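Local coordinates for protein amidase, hydantoinase/carbamoylase family (Burkholderia ambifaria, PDB 5TP4) that probably hydrolyses N-carbamoyl-L-amino acids, as a two-zinc amidase of the peptidase M20 family, at residues B[95-100]-B[138-143]. Residues are numbered along the deposited sequence; the frame is centred on the assembly and turned at random.
Sequences TQPEGG and EGARFA
Gln-96 reaches across to the carboxylate of Glu-138, and NE2 donates a nearly straight hydrogen bond to OE1 (2.9 Å, N-H...O 169°). The two flat groups stand almost at right angles, their planes 83° apart: OE1 lies in the plane of the Gln-96 amide, whereas NE2 comes from above the carboxylate plane. With CG of Gln-96 anti to the carbonyl carbon and near OE1 of Glu-138, the bend at chi2 (-76°) helps to turn the amide back toward Glu-138, with NE2 3.3 Å from its backbone O. Glu-138 is bent in the same sense, and its CG rests against the backbone of Thr-95, 3.5 Å from C. The other carboxylate oxygen is joined to the same loop by a water, which donates to OE2 of Glu-138 at 2.8 Å and accepts the backbone N-H of Gln-96. Beside this polar pair, the methyl of Ala-140 approaches CD of the Pro-97 ring at 4.0 Å, a small apolar touch at the surface. Thr-95 turns its side chain away, and OG1 bonds to O of Gln-96 and to the backbone N of Arg-40. The contact joins the loops that follow the parallel strands 87-91 and 129-133 at the dinuclear zinc site, where the nearest side-chain atom of Glu-138 lies about 2 Å from a zinc ion and its side chain is close to His-92. Gln-96 and this water thus act as second-shell partners, each gripping one oxygen of a metal-binding carboxylate and together probably limiting its rotation beside the metal.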
ATOM      1  N   THR B  95      23.472   8.041  16.673  1.00 11.33           N
ATOM      2  CA  THR B  95      22.018   8.192  16.616  1.00 11.72           C
ATOM      3  C   THR B  95      21.496   7.881  15.224  1.00 12.56           C
ATOM      4  O   THR B  95      22.248   7.798  14.246  1.00 14.14           O
ATOM      5  CB  THR B  95      21.571   9.626  16.967  1.00 13.58           C
ATOM      6  OG1 THR B  95      21.992  10.521  15.916  1.00 16.74           O
ATOM      7  CG2 THR B  95      22.195  10.088  18.296  1.00 12.59           C
ATOM      8  N   GLN B  96      20.173   7.786  15.151  1.00 13.84           N
ATOM      9  CA  GLN B  96      19.445   7.864  13.895  1.00 16.39           C
ATOM     10  C   GLN B  96      19.549   9.282  13.325  1.00 20.38           C
ATOM     11  O   GLN B  96      20.019  10.200  14.007  1.00 15.14           O
ATOM     12  CB  GLN B  96      17.985   7.483  14.128  1.00 18.78           C
ATOM     13  CG  GLN B  96      17.801   6.014  14.416  1.00 17.13           C
ATOM     14  CD  GLN B  96      17.923   5.175  13.162  1.00 20.53           C
ATOM     15  OE1 GLN B  96      17.476   5.583  12.083  1.00 25.68           O
ATOM     16  NE2 GLN B  96      18.547   4.008  13.285  1.00 18.34           N
ATOM     17  N   PRO B  97      19.105   9.495  12.073  1.00 20.53           N
ATOM     18  CA  PRO B  97      19.058  10.866  11.537  1.00 20.07           C
ATOM     19  C   PRO B  97      18.334  11.860  12.425  1.00 21.78           C
ATOM     20  O   PRO B  97      18.735  13.030  12.509  1.00 20.03           O
ATOM     21  CB  PRO B  97      18.327  10.679  10.201  1.00 23.49           C
ATOM     22  CG  PRO B  97      18.753   9.337   9.765  1.00 20.64           C
ATOM     23  CD  PRO B  97      18.817   8.500  11.024  1.00 15.27           C
ATOM     24  N   GLU B  98      17.253  11.432  13.058  1.00 18.93           N
ATOM     25  CA  GLU B  98      16.508  12.246  14.015  1.00 17.72           C
ATOM     26  C   GLU B  98      16.383  11.412  15.288  1.00 19.80           C
ATOM     27  O   GLU B  98      15.354  10.783  15.537  1.00 26.94           O
ATOM     28  CB  GLU B  98      15.161  12.644  13.441  1.00 19.31           C
ATOM     29  CG  GLU B  98      14.350  13.551  14.343  1.00 25.19           C
ATOM     30  CD  GLU B  98      14.992  14.913  14.553  1.00 27.08           C
ATOM     31  OE1 GLU B  98      15.355  15.579  13.555  1.00 28.47           O
ATOM     32  OE2 GLU B  98      15.131  15.307  15.729  1.00 26.83           O
ATOM     33  N   GLY B  99      17.447  11.410  16.103  1.00 16.05           N
ATOM     34  CA  GLY B  99      17.486  10.551  17.270  1.00 13.86           C
ATOM     35  C   GLY B  99      16.922  11.228  18.513  1.00 17.33           C
ATOM     36  O   GLY B  99      16.772  12.449  18.585  1.00 16.63           O
ATOM     37  N   GLY B 100      16.558  10.406  19.496  1.00 14.20           N
ATOM     38  CA  GLY B 100      16.148  10.947  20.770  1.00 12.77           C
ATOM     39  C   GLY B 100      17.341  11.261  21.671  1.00 10.86           C
ATOM     40  O   GLY B 100      18.483  10.897  21.406  1.00 17.50           O
ATOM     41  N   GLU B 138      23.508   2.116  15.267  1.00 10.78           N
ATOM     42  CA  GLU B 138      22.203   2.399  14.686  1.00 12.82           C
ATOM     43  C   GLU B 138      21.979   1.799  13.300  1.00 13.44           C
ATOM     44  O   GLU B 138      20.823   1.680  12.887  1.00 14.76           O
ATOM     45  CB  GLU B 138      21.986   3.910  14.628  1.00 15.25           C
ATOM     46  CG  GLU B 138      21.767   4.523  16.004  1.00 14.16           C
ATOM     47  CD  GLU B 138      20.385   4.220  16.607  1.00 22.03           C
ATOM     48  OE1 GLU B 138      19.561   3.514  15.973  1.00 19.65           O
ATOM     49  OE2 GLU B 138      20.110   4.724  17.722  1.00 22.51           O
ATOM     50  N   GLY B 139      23.031   1.442  12.565  1.00 15.76           N
ATOM     51  CA  GLY B 139      22.833   0.914  11.225  1.00 15.30           C
ATOM     52  C   GLY B 139      22.219   1.880  10.224  1.00 19.48           C
ATOM     53  O   GLY B 139      21.606   1.443   9.244  1.00 20.20           O
ATOM     54  N   ALA B 140      22.358   3.187  10.444  1.00 19.62           N
ATOM     55  CA  ALA B 140      21.768   4.183   9.553  1.00 14.86           C
ATOM     56  C   ALA B 140      22.754   4.619   8.468  1.00 21.84           C
ATOM     57  O   ALA B 140      22.455   4.534   7.270  1.00 20.83           O
ATOM     58  CB  ALA B 140      21.294   5.399  10.367  1.00 18.62           C
ATOM     59  N   ARG B 141      23.929   5.108   8.873  1.00 18.41           N
ATOM     60  CA  ARG B 141      24.913   5.538   7.887  1.00 19.33           C
ATOM     61  C   ARG B 141      25.574   4.350   7.213  1.00 19.36           C
ATOM     62  O   ARG B 141      25.761   4.352   5.992  1.00 19.53           O
ATOM     63  CB  ARG B 141      25.968   6.428   8.534  1.00 15.09           C
ATOM     64  CG  ARG B 141      27.010   6.897   7.526  1.00 20.87           C
ATOM     65  CD  ARG B 141      27.963   7.892   8.102  1.00 19.75           C
ATOM     66  NE  ARG B 141      28.968   8.239   7.096  1.00 22.71           N
ATOM     67  CZ  ARG B 141      30.144   8.791   7.371  1.00 22.43           C
ATOM     68  NH1 ARG B 141      30.468   9.069   8.630  1.00 18.17           N
ATOM     69  NH2 ARG B 141      30.996   9.053   6.388  1.00 24.75           N
ATOM     70  N   PHE B 142      25.931   3.334   7.991  1.00 17.51           N
ATOM     71  CA  PHE B 142      26.530   2.107   7.490  1.00 18.31           C
ATOM     72  C   PHE B 142      25.677   0.928   7.926  1.00 18.09           C
ATOM     73  O   PHE B 142      25.073   0.951   8.996  1.00 18.13           O
ATOM     74  CB  PHE B 142      27.956   1.917   8.026  1.00 13.73           C
ATOM     75  CG  PHE B 142      28.917   3.039   7.657  1.00 15.61           C
ATOM     76  CD1 PHE B 142      29.539   3.058   6.411  1.00 18.40           C
ATOM     77  CD2 PHE B 142      29.221   4.047   8.573  1.00 17.69           C
ATOM     78  CE1 PHE B 142      30.444   4.085   6.077  1.00 19.44           C
ATOM     79  CE2 PHE B 142      30.106   5.061   8.247  1.00 23.00           C
ATOM     80  CZ  PHE B 142      30.722   5.082   6.998  1.00 21.95           C
ATOM     81  N   ALA B 143      25.666  -0.128   7.104  1.00 21.02           N
ATOM     82  CA  ALA B 143      25.064  -1.382   7.513  1.00 19.64           C
ATOM     83  C   ALA B 143      26.142  -2.340   8.006  1.00 21.27           C
ATOM     84  O   ALA B 143      27.263  -2.337   7.490  1.00 21.70           O
ATOM     85  CB  ALA B 143      24.306  -2.025   6.345  1.00 20.38           C
TER
HETATM   86  O   HOH W   1      18.928   7.272  17.771  1.00 16.20           O